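Condensin complex subunit 3 (PDB 5OQR) serves as a regulatory subunit of condensin, the complex required to convert interphase chromatin into condensed, mitotic-like chromosomes. Local coordinates at residues D248-Q253 / K283-V288; D218-S223 / N257-L262; L527-Y532 / D564-I569; F604-I609 / C650-S655; T12-H17 / A54-R59. All coordinates share one frame; numbering follows the deposited sequence.

Contact 1: residues D248-Q253 / K283-V288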
# COMPACT_ATOMS: atom_id res chain seq x y z
N ASP A 248 -15.21 -6.49 -9.53
CA ASP A 248 -16.18 -6.62 -10.61
C ASP A 248 -15.49 -7.02 -11.91
O ASP A 248 -16.03 -7.82 -12.68
CB ASP A 248 -16.94 -5.31 -10.79
CG ASP A 248 -18.06 -5.14 -9.77
OD1 ASP A 248 -18.03 -5.83 -8.73
OD2 ASP A 248 -18.98 -4.33 -10.02
N MET A 249 -14.31 -6.46 -12.18
CA MET A 249 -13.55 -6.89 -13.35
C MET A 249 -13.20 -8.36 -13.26
O MET A 249 -13.21 -9.08 -14.27
CB MET A 249 -12.27 -6.05 -13.46
CG MET A 249 -11.27 -6.55 -14.50
SD MET A 249 -9.63 -5.86 -14.25
CE MET A 249 -9.17 -6.64 -12.70
N LEU A 250 -12.89 -8.83 -12.06
CA LEU A 250 -12.53 -10.23 -11.86
C LEU A 250 -13.76 -11.13 -11.97
O LEU A 250 -13.69 -12.23 -12.53
CB LEU A 250 -11.85 -10.39 -10.50
CG LEU A 250 -11.33 -11.75 -10.03
CD1 LEU A 250 -12.42 -12.53 -9.30
CD2 LEU A 250 -10.76 -12.57 -11.18
N ALA A 251 -14.91 -10.66 -11.48
CA ALA A 251 -16.09 -11.50 -11.34
C ALA A 251 -17.03 -11.45 -12.54
O ALA A 251 -17.97 -12.25 -12.59
CB ALA A 251 -16.86 -11.11 -10.08
N TYR A 252 -16.83 -10.53 -13.49
CA TYR A 252 -17.76 -10.41 -14.60
C TYR A 252 -17.06 -10.41 -15.95
O TYR A 252 -17.62 -10.89 -16.94
CB TYR A 252 -18.61 -9.14 -14.44
CG TYR A 252 -19.73 -9.28 -13.44
CD1 TYR A 252 -20.78 -10.15 -13.67
CD2 TYR A 252 -19.74 -8.54 -12.27
CE1 TYR A 252 -21.81 -10.28 -12.75
CE2 TYR A 252 -20.76 -8.66 -11.35
CZ TYR A 252 -21.79 -9.54 -11.60
OH TYR A 252 -22.82 -9.67 -10.69
N GLN A 253 -15.84 -9.87 -16.02
CA GLN A 253 -15.09 -9.89 -17.27
C GLN A 253 -14.15 -11.08 -17.34
O GLN A 253 -14.23 -11.90 -18.27
CB GLN A 253 -14.31 -8.59 -17.44
CG GLN A 253 -13.66 -8.45 -18.82
CD GLN A 253 -12.43 -7.58 -18.80
OE1 GLN A 253 -12.33 -6.63 -18.02
NE2 GLN A 253 -11.47 -7.90 -19.67
N LYS A 283 -12.42 -15.46 -2.69
CA LYS A 283 -13.32 -14.86 -1.71
C LYS A 283 -14.02 -13.63 -2.29
O LYS A 283 -15.23 -13.45 -2.09
CB LYS A 283 -12.54 -14.49 -0.45
CG LYS A 283 -11.93 -15.68 0.25
CD LYS A 283 -11.38 -15.31 1.61
CE LYS A 283 -10.96 -16.56 2.38
NZ LYS A 283 -10.50 -16.25 3.75
N LYS A 284 -13.29 -12.79 -3.02
CA LYS A 284 -13.90 -11.60 -3.58
C LYS A 284 -14.87 -11.95 -4.70
O LYS A 284 -15.92 -11.31 -4.84
CB LYS A 284 -12.81 -10.65 -4.09
CG LYS A 284 -12.04 -9.92 -3.00
CD LYS A 284 -12.98 -9.16 -2.08
CE LYS A 284 -12.27 -8.03 -1.35
NZ LYS A 284 -11.34 -8.52 -0.30
N PHE A 285 -14.55 -12.96 -5.51
CA PHE A 285 -15.48 -13.40 -6.54
C PHE A 285 -16.83 -13.77 -5.93
O PHE A 285 -17.88 -13.40 -6.47
CB PHE A 285 -14.90 -14.58 -7.31
CG PHE A 285 -15.86 -15.21 -8.28
CD1 PHE A 285 -16.65 -16.27 -7.89
CD2 PHE A 285 -15.96 -14.73 -9.57
CE1 PHE A 285 -17.54 -16.85 -8.78
CE2 PHE A 285 -16.85 -15.31 -10.46
CZ PHE A 285 -17.64 -16.36 -10.07
N PHE A 286 -16.82 -14.49 -4.82
CA PHE A 286 -18.06 -14.94 -4.20
C PHE A 286 -18.70 -13.88 -3.32
O PHE A 286 -19.86 -14.04 -2.93
CB PHE A 286 -17.81 -16.21 -3.38
CG PHE A 286 -17.61 -17.43 -4.23
CD1 PHE A 286 -18.62 -17.89 -5.05
CD2 PHE A 286 -16.41 -18.12 -4.20
CE1 PHE A 286 -18.44 -19.01 -5.83
CE2 PHE A 286 -16.23 -19.24 -4.98
CZ PHE A 286 -17.25 -19.69 -5.80
N ASP A 287 -17.98 -12.80 -2.98
CA ASP A 287 -18.64 -11.64 -2.41
C ASP A 287 -19.48 -10.93 -3.46
O ASP A 287 -20.56 -10.41 -3.16
CB ASP A 287 -17.60 -10.69 -1.81
CG ASP A 287 -17.12 -11.13 -0.44
OD1 ASP A 287 -17.89 -11.79 0.29
OD2 ASP A 287 -15.96 -10.81 -0.08
N VAL A 288 -19.00 -10.90 -4.70
CA VAL A 288 -19.75 -10.30 -5.79
C VAL A 288 -20.83 -11.24 -6.29
O VAL A 288 -21.95 -10.81 -6.61
CB VAL A 288 -18.78 -9.90 -6.93
CG1 VAL A 288 -19.54 -9.28 -8.09
CG2 VAL A 288 -17.72 -8.95 -6.42
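Phe-285 and Val-288, one turn apart on helix 275-288, close on Ala-251 of helix 240-257, whose CB lies 3.8 Å from Phe-285 CD2 and equally near Val-288 CG1. The small methyl lets the backbones come together: the CA atoms of Ala-251 and Phe-285 are 5.2 Å apart. On the buried flank Leu-250 CD1 lies at the edge of the Phe-285 ring, near its plane, and 3.8 Å from Phe-285 CB. Both helices belong to the alpha-solenoid, helix 240-257 lying in HEAT repeat 5, and their short segments cross at -71° with axes 9.0 Å apart, a steep helix-helix packing. Toward solvent, Val-288 is met by two more exposed residues, Tyr-252 and Asp-248. Its CG1, anti to the backbone N (chi1 180°), meets CE2 of the Tyr-252 ring obliquely at 3.5 Å. Asp-248 OD1 stands 3.8 Å from the same methyl, its charge engaged by Lys-244 in a salt bridge, while Ala-251 O accepts a hydrogen bond from Arg-289 NH1.

Contact 2: residues D218-S223 / N257-L262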
# COMPACT_ATOMS: atom_id res chain seq x y z
N ASP A 218 -8.95 -9.73 -23.55
CA ASP A 218 -8.78 -10.93 -22.75
C ASP A 218 -7.69 -10.71 -21.72
O ASP A 218 -6.66 -10.09 -22.00
CB ASP A 218 -8.43 -12.13 -23.64
CG ASP A 218 -8.62 -13.45 -22.93
OD1 ASP A 218 -8.55 -13.47 -21.68
OD2 ASP A 218 -8.84 -14.46 -23.62
N PHE A 219 -7.92 -11.24 -20.51
CA PHE A 219 -6.92 -11.12 -19.45
C PHE A 219 -5.73 -12.05 -19.69
O PHE A 219 -4.68 -11.84 -19.08
CB PHE A 219 -7.56 -11.41 -18.09
CG PHE A 219 -7.76 -12.88 -17.81
CD1 PHE A 219 -7.03 -13.52 -16.83
CD2 PHE A 219 -8.69 -13.61 -18.53
CE1 PHE A 219 -7.21 -14.86 -16.57
CE2 PHE A 219 -8.88 -14.96 -18.27
CZ PHE A 219 -8.14 -15.58 -17.29
N ARG A 220 -5.87 -13.05 -20.56
CA ARG A 220 -4.75 -13.92 -20.88
C ARG A 220 -3.65 -13.18 -21.62
O ARG A 220 -2.50 -13.63 -21.60
CB ARG A 220 -5.22 -15.10 -21.72
CG ARG A 220 -6.16 -16.06 -21.01
CD ARG A 220 -7.34 -16.40 -21.89
NE ARG A 220 -7.98 -17.67 -21.55
CZ ARG A 220 -9.05 -18.14 -22.19
NH1 ARG A 220 -9.58 -17.46 -23.20
NH2 ARG A 220 -9.58 -19.30 -21.83
N TYR A 221 -3.97 -12.07 -22.29
CA TYR A 221 -2.93 -11.28 -22.95
C TYR A 221 -1.83 -10.90 -21.98
O TYR A 221 -0.67 -10.74 -22.39
CB TYR A 221 -3.53 -10.02 -23.57
CG TYR A 221 -4.59 -10.24 -24.63
CD1 TYR A 221 -5.32 -9.18 -25.14
CD2 TYR A 221 -4.86 -11.52 -25.12
CE1 TYR A 221 -6.28 -9.37 -26.10
CE2 TYR A 221 -5.82 -11.71 -26.09
CZ TYR A 221 -6.53 -10.64 -26.58
OH TYR A 221 -7.50 -10.82 -27.54
N LEU A 222 -2.16 -10.75 -20.71
CA LEU A 222 -1.18 -10.37 -19.70
C LEU A 222 -0.34 -11.56 -19.28
O LEU A 222 -0.78 -12.71 -19.34
CB LEU A 222 -1.88 -9.78 -18.48
CG LEU A 222 -2.89 -8.66 -18.74
CD1 LEU A 222 -3.49 -8.21 -17.43
CD2 LEU A 222 -2.22 -7.50 -19.45
N SER A 223 0.89 -11.27 -18.86
CA SER A 223 1.73 -12.30 -18.27
C SER A 223 1.14 -12.73 -16.93
O SER A 223 0.47 -11.96 -16.24
CB SER A 223 3.15 -11.78 -18.08
OG SER A 223 3.19 -10.78 -17.08
N ASN A 257 -13.78 -14.55 -19.90
CA ASN A 257 -12.70 -15.05 -20.73
C ASN A 257 -12.34 -16.49 -20.39
O ASN A 257 -11.75 -17.18 -21.23
CB ASN A 257 -11.46 -14.16 -20.57
CG ASN A 257 -11.75 -12.69 -20.83
OD1 ASN A 257 -11.29 -11.82 -20.09
ND2 ASN A 257 -12.53 -12.41 -21.87
N ALA A 258 -12.68 -16.95 -19.19
CA ALA A 258 -12.42 -18.32 -18.77
C ALA A 258 -13.64 -19.22 -18.96
O ALA A 258 -13.78 -20.23 -18.26
CB ALA A 258 -11.96 -18.35 -17.32
N ASP A 259 -14.53 -18.86 -19.88
CA ASP A 259 -15.69 -19.68 -20.21
C ASP A 259 -16.61 -19.86 -19.01
O ASP A 259 -17.28 -20.89 -18.88
CB ASP A 259 -15.26 -21.04 -20.76
CG ASP A 259 -14.09 -20.94 -21.72
OD1 ASP A 259 -14.32 -20.61 -22.90
OD2 ASP A 259 -12.94 -21.18 -21.29
N ASN A 260 -16.66 -18.87 -18.13
CA ASN A 260 -17.48 -18.93 -16.92
C ASN A 260 -17.16 -20.16 -16.08
O ASN A 260 -18.03 -20.71 -15.41
CB ASN A 260 -18.97 -18.90 -17.27
CG ASN A 260 -19.41 -17.58 -17.87
OD1 ASN A 260 -18.95 -16.52 -17.45
ND2 ASN A 260 -20.29 -17.64 -18.86
N ASN A 261 -15.90 -20.59 -16.11
CA ASN A 261 -15.44 -21.74 -15.34
C ASN A 261 -14.39 -21.24 -14.35
O ASN A 261 -13.25 -20.95 -14.74
CB ASN A 261 -14.88 -22.82 -16.25
CG ASN A 261 -14.71 -24.15 -15.54
OD1 ASN A 261 -13.62 -24.49 -15.09
ND2 ASN A 261 -15.80 -24.90 -15.43
N LEU A 262 -14.77 -21.15 -13.08
CA LEU A 262 -13.88 -20.61 -12.07
C LEU A 262 -12.57 -21.40 -12.01
O LEU A 262 -11.49 -20.81 -11.86
CB LEU A 262 -14.57 -20.63 -10.70
CG LEU A 262 -13.82 -19.95 -9.55
CD1 LEU A 262 -13.63 -18.47 -9.82
CD2 LEU A 262 -14.57 -20.17 -8.25
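The Phe-219 ring has Asn-257 CB at its edge, near the ring plane and 3.5 Å from Phe-219 CD2, and Arg-220 CG above one face, offset toward the rim. Ring and Asn-257 amide lie nearly coplanar, 18° apart. The Arg-220 guanidinium presents a face to the carbonyl of Asn-257, whose O is 3.0 Å from Arg-220 CZ; with the oxygen above the plane, the N-H groups are badly aimed for a hydrogen bond. They point elsewhere: Arg-220 NH1 forms a salt bridge of 3.1 Å with Asp-218 OD2, meeting its syn lone pair, and NH2 makes a long one with Asp-259 OD2. Asn-257 OD1 receives a weak bond from Phe-219 N at 3.4 Å. Asp-218 OD1 takes the N-H of Arg-220 N at 2.9 Å, from above the carboxylate plane, which closes an Asx turn and fixes the carboxylate beside Asn-257 CB. Phe-219 also stacks on Trp-254 of helix 240-257. Asp-259, at positive phi, is the C-prime residue of the Schellman motif ending that helix, so the contact joins a helix C-terminus to an Asx turn between helices, at HEAT repeat 5 of the solenoid.

Contact 3: residues L527-Y532 / D564-I569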
# COMPACT_ATOMS: atom_id res chain seq x y z
N LEU A 527 25.19 -16.52 25.17
CA LEU A 527 25.43 -17.26 23.94
C LEU A 527 24.93 -16.48 22.73
O LEU A 527 25.64 -16.32 21.74
CB LEU A 527 24.76 -18.63 24.02
CG LEU A 527 24.86 -19.51 22.77
CD1 LEU A 527 26.31 -19.86 22.48
CD2 LEU A 527 24.03 -20.75 22.95
N TYR A 528 23.69 -16.00 22.80
CA TYR A 528 23.11 -15.29 21.67
C TYR A 528 23.75 -13.92 21.44
O TYR A 528 23.66 -13.39 20.33
CB TYR A 528 21.60 -15.16 21.86
CG TYR A 528 20.90 -16.48 21.70
CD1 TYR A 528 20.48 -17.21 22.80
CD2 TYR A 528 20.69 -17.02 20.44
CE1 TYR A 528 19.85 -18.42 22.66
CE2 TYR A 528 20.06 -18.23 20.28
CZ TYR A 528 19.65 -18.93 21.39
OH TYR A 528 19.02 -20.14 21.23
N LEU A 529 24.38 -13.34 22.46
CA LEU A 529 25.20 -12.16 22.24
C LEU A 529 26.49 -12.53 21.52
O LEU A 529 26.93 -11.82 20.61
CB LEU A 529 25.51 -11.47 23.56
CG LEU A 529 24.30 -10.94 24.32
CD1 LEU A 529 24.69 -10.53 25.72
CD2 LEU A 529 23.67 -9.76 23.58
N HIS A 530 27.10 -13.65 21.91
CA HIS A 530 28.27 -14.15 21.19
C HIS A 530 27.92 -14.53 19.76
O HIS A 530 28.77 -14.44 18.86
CB HIS A 530 28.86 -15.36 21.93
CG HIS A 530 30.10 -15.91 21.30
ND1 HIS A 530 30.10 -17.07 20.56
CD2 HIS A 530 31.37 -15.45 21.29
CE1 HIS A 530 31.33 -17.31 20.13
NE2 HIS A 530 32.12 -16.34 20.56
N CYS A 531 26.67 -14.94 19.51
CA CYS A 531 26.26 -15.26 18.15
C CYS A 531 26.23 -14.01 17.28
O CYS A 531 26.55 -14.07 16.09
CB CYS A 531 24.88 -15.93 18.16
SG CYS A 531 24.89 -17.65 18.68
N TYR A 532 25.86 -12.86 17.85
CA TYR A 532 25.71 -11.67 17.03
C TYR A 532 27.06 -11.09 16.62
O TYR A 532 27.26 -10.75 15.45
CB TYR A 532 24.90 -10.61 17.78
CG TYR A 532 24.55 -9.44 16.90
CD1 TYR A 532 25.45 -8.40 16.70
CD2 TYR A 532 23.33 -9.38 16.25
CE1 TYR A 532 25.14 -7.34 15.88
CE2 TYR A 532 23.01 -8.32 15.43
CZ TYR A 532 23.92 -7.30 15.25
OH TYR A 532 23.62 -6.24 14.44
N ASP A 564 22.32 -3.20 28.37
CA ASP A 564 23.18 -2.45 27.47
C ASP A 564 23.69 -3.31 26.32
O ASP A 564 23.83 -2.83 25.19
CB ASP A 564 24.36 -1.86 28.25
CG ASP A 564 23.91 -0.90 29.34
OD1 ASP A 564 23.46 0.21 29.00
OD2 ASP A 564 24.02 -1.26 30.53
N ALA A 565 23.96 -4.59 26.59
CA ALA A 565 24.45 -5.48 25.54
C ALA A 565 23.38 -5.75 24.50
O ALA A 565 23.67 -5.81 23.30
CB ALA A 565 24.95 -6.78 26.15
N ILE A 566 22.13 -5.92 24.93
CA ILE A 566 21.05 -6.17 23.99
C ILE A 566 20.75 -4.92 23.17
O ILE A 566 20.60 -4.98 21.95
CB ILE A 566 19.80 -6.68 24.73
CG1 ILE A 566 20.05 -8.11 25.23
CG2 ILE A 566 18.57 -6.63 23.84
CD1 ILE A 566 19.02 -8.62 26.20
N SER A 567 20.67 -3.77 23.84
CA SER A 567 20.46 -2.52 23.13
C SER A 567 21.57 -2.28 22.12
O SER A 567 21.33 -1.75 21.03
CB SER A 567 20.37 -1.36 24.12
OG SER A 567 19.30 -1.55 25.03
N SER A 568 22.80 -2.66 22.46
CA SER A 568 23.92 -2.47 21.56
C SER A 568 23.69 -3.18 20.23
O SER A 568 23.81 -2.58 19.16
CB SER A 568 25.21 -2.96 22.21
OG SER A 568 26.29 -2.94 21.30
N ILE A 569 23.37 -4.48 20.27
CA ILE A 569 23.18 -5.22 19.03
C ILE A 569 21.98 -4.70 18.27
O ILE A 569 21.96 -4.73 17.03
CB ILE A 569 23.06 -6.73 19.31
CG1 ILE A 569 21.77 -7.06 20.06
CG2 ILE A 569 24.26 -7.23 20.10
CD1 ILE A 569 21.44 -8.53 20.08
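Tyr-532 lays one ring face over Ile-569, whose CB sits 3.8 Å from the ring centroid and only 7° off the ring normal, a well-centred CH-pi contact. Ile-569 CG2 comes against the same face, 3.8 Å from Tyr-532 CD1. The ring reaches across because its CG is anti to the backbone N (chi1 -172°), and its hydroxyl ends near the main chain of the other helix, with OH 3.4 Å from Ile-569 O. One turn earlier Leu-529 makes the second half of the contact. Its CD1 touches Ala-565 CB at 3.8 Å, while CD2 lies by the Ala-565 backbone, 4.0 Å from Ala-565 O, and touches Ile-566 CG1 and Ile-569 CD1 more loosely, each at 4.3 Å. Helices 518-534 and 563-574 run in roughly the same direction here, 29° apart, with axes separated by 10.8 Å, consistent with side-by-side helices of a HEAT-type solenoid; Ile-544 of helix 537-554 touches both Tyr-532 and Ile-569. Lys-540 of that helix makes a cation-pi contact with the Tyr-532 ring, and its NZ donates a hydrogen bond to Tyr-532 O. Apart from the phenol end, the interface is thus apolar, and its cohesion comes from dispersion and from C-H groups meeting the electron-rich ring.

Contact 4: residues F604-I609 / C650-S655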
# COMPACT_ATOMS: atom_id res chain seq x y z
N PHE A 604 15.85 4.76 21.95
CA PHE A 604 15.73 4.24 20.59
C PHE A 604 14.93 5.16 19.68
O PHE A 604 15.14 5.13 18.46
CB PHE A 604 15.06 2.86 20.61
CG PHE A 604 15.96 1.76 21.10
CD1 PHE A 604 16.97 1.28 20.29
CD2 PHE A 604 15.79 1.22 22.36
CE1 PHE A 604 17.80 0.27 20.74
CE2 PHE A 604 16.62 0.21 22.80
CZ PHE A 604 17.62 -0.27 21.99
N LEU A 605 14.03 5.97 20.23
CA LEU A 605 13.15 6.77 19.40
C LEU A 605 13.94 7.68 18.46
O LEU A 605 13.54 7.88 17.31
CB LEU A 605 12.22 7.60 20.29
CG LEU A 605 10.74 7.79 19.94
CD1 LEU A 605 10.13 6.60 19.22
CD2 LEU A 605 9.98 8.04 21.24
N LYS A 606 15.06 8.24 18.93
CA LYS A 606 15.83 9.14 18.08
C LYS A 606 16.61 8.37 17.02
O LYS A 606 16.49 8.71 15.83
CB LYS A 606 16.74 10.02 18.95
CG LYS A 606 17.59 11.02 18.18
CD LYS A 606 18.91 11.26 18.87
CE LYS A 606 19.76 12.26 18.10
NZ LYS A 606 21.21 12.11 18.41
N PRO A 607 17.41 7.35 17.35
CA PRO A 607 18.03 6.55 16.28
C PRO A 607 17.04 5.98 15.28
O PRO A 607 17.37 5.85 14.10
CB PRO A 607 18.75 5.44 17.06
CG PRO A 607 19.04 6.05 18.37
CD PRO A 607 17.90 6.95 18.68
N LEU A 608 15.83 5.62 15.72
CA LEU A 608 14.83 5.10 14.80
C LEU A 608 14.43 6.15 13.78
O LEU A 608 14.41 5.89 12.57
CB LEU A 608 13.60 4.61 15.56
CG LEU A 608 13.40 3.11 15.81
CD1 LEU A 608 12.01 2.90 16.36
CD2 LEU A 608 13.59 2.28 14.55
N ILE A 609 14.08 7.35 14.25
CA ILE A 609 13.63 8.40 13.35
C ILE A 609 14.72 8.78 12.37
O ILE A 609 14.46 9.01 11.18
CB ILE A 609 13.15 9.62 14.17
CG1 ILE A 609 11.88 9.25 14.94
CG2 ILE A 609 12.90 10.83 13.27
CD1 ILE A 609 11.35 10.33 15.86
N CYS A 650 13.96 17.77 18.28
CA CYS A 650 14.95 18.72 17.80
C CYS A 650 16.27 18.04 17.50
O CYS A 650 16.89 18.29 16.46
CB CYS A 650 15.14 19.84 18.83
SG CYS A 650 13.72 20.93 18.99
N ASP A 651 16.73 17.17 18.40
CA ASP A 651 18.03 16.53 18.20
C ASP A 651 17.99 15.59 17.00
O ASP A 651 18.96 15.51 16.24
CB ASP A 651 18.43 15.77 19.46
CG ASP A 651 18.21 16.58 20.72
OD1 ASP A 651 19.15 17.27 21.16
OD2 ASP A 651 17.08 16.53 21.26
N ALA A 652 16.88 14.87 16.81
CA ALA A 652 16.74 14.02 15.64
C ALA A 652 16.75 14.85 14.36
O ALA A 652 17.41 14.50 13.38
CB ALA A 652 15.46 13.20 15.73
N LEU A 653 16.02 15.97 14.36
CA LEU A 653 15.93 16.78 13.15
C LEU A 653 17.25 17.48 12.85
O LEU A 653 17.62 17.62 11.68
CB LEU A 653 14.80 17.80 13.31
CG LEU A 653 14.34 18.52 12.04
CD1 LEU A 653 13.76 17.54 11.04
CD2 LEU A 653 13.31 19.58 12.41
N LEU A 654 17.97 17.92 13.88
CA LEU A 654 19.27 18.53 13.66
C LEU A 654 20.26 17.52 13.09
O LEU A 654 21.03 17.84 12.18
CB LEU A 654 19.80 19.12 14.96
CG LEU A 654 19.08 20.35 15.50
CD1 LEU A 654 19.69 20.78 16.83
CD2 LEU A 654 19.14 21.50 14.50
N SER A 655 20.25 16.29 13.61
CA SER A 655 21.13 15.26 13.08
C SER A 655 20.84 14.99 11.61
O SER A 655 21.76 14.76 10.82
CB SER A 655 20.98 13.97 13.90
OG SER A 655 21.54 14.12 15.19
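Lys-606 reaches across to helix 639-661 along the flank of Ala-652, in a side-by-side packing of solenoid helices. The short segments of helices 601-613 and 639-661 run in roughly the same direction, 29° apart, with axes 9.3 Å from each other, and the CA atoms of Lys-606 and Ala-652 approach to 5.5 Å. The lysine starts with CG anti to its main-chain nitrogen (chi1 -179°), which directs the chain at the neighbouring helix and puts CG 3.9 Å from Ala-652 CB. A bend at chi2 (-148°) then carries the rest past the backbone of Asp-651, with Lys-606 CE 3.8 Å from Asp-651 O. The chain ends with Lys-606 NZ 3.8 Å from Ser-655 OG, and no hydrogen bond joins the two segments. The Asp-651 carboxylate swings away from the lysine, so the two opposite charges attract, if at all, only at a distance. One turn beyond Lys-606, Ile-609 adds a lighter touch with CG2 on Ala-652 CB at 4.3 Å; both Lys-606 and Ile-609 also pack on Ile-648, and Phe-631 covers Ile-609 from helix 621-635. On the other side of helix 601-613, Phe-604 stacks on Phe-571. Ser-655 OG folds back along its own helix and donates to Asp-651 O at 3.1 Å, while Ser-655 N reaches that oxygen from the opposite face of the carbonyl plane.

Contact 5: residues T12-H17 / A54-R59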
# COMPACT_ATOMS: atom_id res chain seq x y z
N THR A 12 -29.38 27.25 -22.82
CA THR A 12 -30.10 26.88 -21.60
C THR A 12 -30.20 25.37 -21.42
O THR A 12 -29.95 24.85 -20.33
CB THR A 12 -31.49 27.52 -21.60
OG1 THR A 12 -32.22 27.08 -22.75
CG2 THR A 12 -31.39 29.04 -21.60
N SER A 13 -30.58 24.65 -22.47
CA SER A 13 -30.94 23.25 -22.35
C SER A 13 -30.26 22.42 -23.44
O SER A 13 -29.64 22.94 -24.37
CB SER A 13 -32.46 23.05 -22.43
OG SER A 13 -32.92 23.21 -23.76
N ILE A 14 -30.40 21.10 -23.29
CA ILE A 14 -29.92 20.15 -24.28
C ILE A 14 -31.06 19.51 -25.06
O ILE A 14 -30.82 18.98 -26.16
CB ILE A 14 -29.05 19.04 -23.63
CG1 ILE A 14 -28.14 19.61 -22.54
CG2 ILE A 14 -28.24 18.32 -24.70
CD1 ILE A 14 -27.01 20.47 -23.05
N ALA A 15 -32.29 19.55 -24.54
CA ALA A 15 -33.39 18.83 -25.18
C ALA A 15 -33.66 19.36 -26.58
O ALA A 15 -33.84 18.57 -27.52
CB ALA A 15 -34.65 18.95 -24.31
N GLY A 16 -33.69 20.68 -26.75
CA GLY A 16 -34.01 21.27 -28.03
C GLY A 16 -32.91 21.24 -29.06
O GLY A 16 -33.11 21.74 -30.17
N HIS A 17 -31.75 20.67 -28.74
CA HIS A 17 -30.63 20.68 -29.67
C HIS A 17 -31.02 20.11 -31.03
O HIS A 17 -30.66 20.66 -32.07
CB HIS A 17 -29.44 19.91 -29.09
CG HIS A 17 -28.68 20.67 -28.05
ND1 HIS A 17 -27.42 20.30 -27.63
CD2 HIS A 17 -29.00 21.78 -27.35
CE1 HIS A 17 -27.00 21.15 -26.71
NE2 HIS A 17 -27.94 22.06 -26.52
N ALA A 54 -21.29 27.26 -21.73
CA ALA A 54 -20.23 27.09 -22.71
C ALA A 54 -20.10 25.64 -23.15
O ALA A 54 -19.85 25.36 -24.33
CB ALA A 54 -18.90 27.58 -22.13
N ASP A 55 -20.27 24.70 -22.21
CA ASP A 55 -20.26 23.29 -22.57
C ASP A 55 -21.53 22.91 -23.31
O ASP A 55 -21.48 22.16 -24.30
CB ASP A 55 -20.07 22.44 -21.32
CG ASP A 55 -18.77 22.73 -20.60
OD1 ASP A 55 -17.72 22.18 -21.02
OD2 ASP A 55 -18.78 23.51 -19.63
N ARG A 56 -22.69 23.41 -22.86
CA ARG A 56 -23.93 23.16 -23.58
C ARG A 56 -23.83 23.66 -25.02
O ARG A 56 -24.09 22.91 -25.97
CB ARG A 56 -25.11 23.83 -22.87
CG ARG A 56 -25.43 23.27 -21.50
CD ARG A 56 -26.88 23.51 -21.15
NE ARG A 56 -27.13 23.44 -19.72
CZ ARG A 56 -26.85 24.41 -18.86
NH1 ARG A 56 -26.32 25.55 -19.28
NH2 ARG A 56 -27.11 24.25 -17.57
N VAL A 57 -23.47 24.93 -25.19
CA VAL A 57 -23.30 25.48 -26.53
C VAL A 57 -22.33 24.61 -27.33
O VAL A 57 -22.60 24.23 -28.47
CB VAL A 57 -22.80 26.94 -26.45
CG1 VAL A 57 -22.56 27.50 -27.85
CG2 VAL A 57 -23.80 27.80 -25.69
N LEU A 58 -21.19 24.28 -26.72
CA LEU A 58 -20.21 23.45 -27.41
C LEU A 58 -20.76 22.05 -27.66
O LEU A 58 -20.42 21.43 -28.68
CB LEU A 58 -18.92 23.39 -26.59
CG LEU A 58 -17.68 22.74 -27.22
CD1 LEU A 58 -17.59 23.00 -28.72
CD2 LEU A 58 -16.44 23.25 -26.51
N ARG A 59 -21.60 21.53 -26.76
CA ARG A 59 -22.27 20.27 -27.03
C ARG A 59 -23.21 20.38 -28.22
O ARG A 59 -23.28 19.48 -29.06
CB ARG A 59 -23.05 19.82 -25.79
CG ARG A 59 -22.18 19.27 -24.67
CD ARG A 59 -21.65 17.89 -24.99
NE ARG A 59 -20.86 17.35 -23.89
CZ ARG A 59 -21.38 16.85 -22.77
NH1 ARG A 59 -22.69 16.83 -22.59
NH2 ARG A 59 -20.58 16.39 -21.82
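The apolar part of this contact is Ile-14 CD1 against the stem of Arg-56, the two side chains crossing at about a right angle. Arg-56 is extended from CG to NE, and its CG and CD both lie 3.6 Å from Ile-14 CD1, which also comes to the guanidinium edge, near its plane. Among polar groups, Thr-12 O sits over a guanidinium face, 3.2 Å from Arg-56 NE, too poorly angled for a hydrogen bond; Arg-56 NH1 instead gives a weak one to Gln-11 O. Here the loop between helices 3-9 and 17-24 covers helix 52-69, at the start of HEAT repeat 1, near the N-terminal end of the solenoid. A type I beta turn from Ile-14 to His-17 leads into helix 17-24. Ring contacts centre on His-17: one face carries Ile-14 CA, CE1 comes 3.5 Å from Arg-56 O, and Phe-60 meets the ring edge-to-face. On the exposed side, Arg-59 CB approaches His-17 CE1 only to 4.3 Å. Another protein chain packs against Arg-56 and Val-57.

In the fold
The five contacts sample a long, curved, all-helical chain from its N-terminal part to its C-terminal part. Contacts 1 and 2 are neighbours, centres 13 Å apart, and their segments alternate along the sequence: both use helix 240-257, and Leu-262 of contact 2 packs on Phe-286 of contact 1, CD2 to CZ 3.7 Å. Contacts 3 and 4 follow in series within the C-terminal family region, centres 23 Å apart, and meet where Ser-567 CB touches Phe-604 CZ at 3.6 Å. The pairs lie on opposite sides of the chain's centre, contacts 1 and 3 about 50 Å apart between centres. Contact 5 is remote, about 39 Å from contact 1 and 76 Å from contact 3, centre to centre; it lies beside another protein chain.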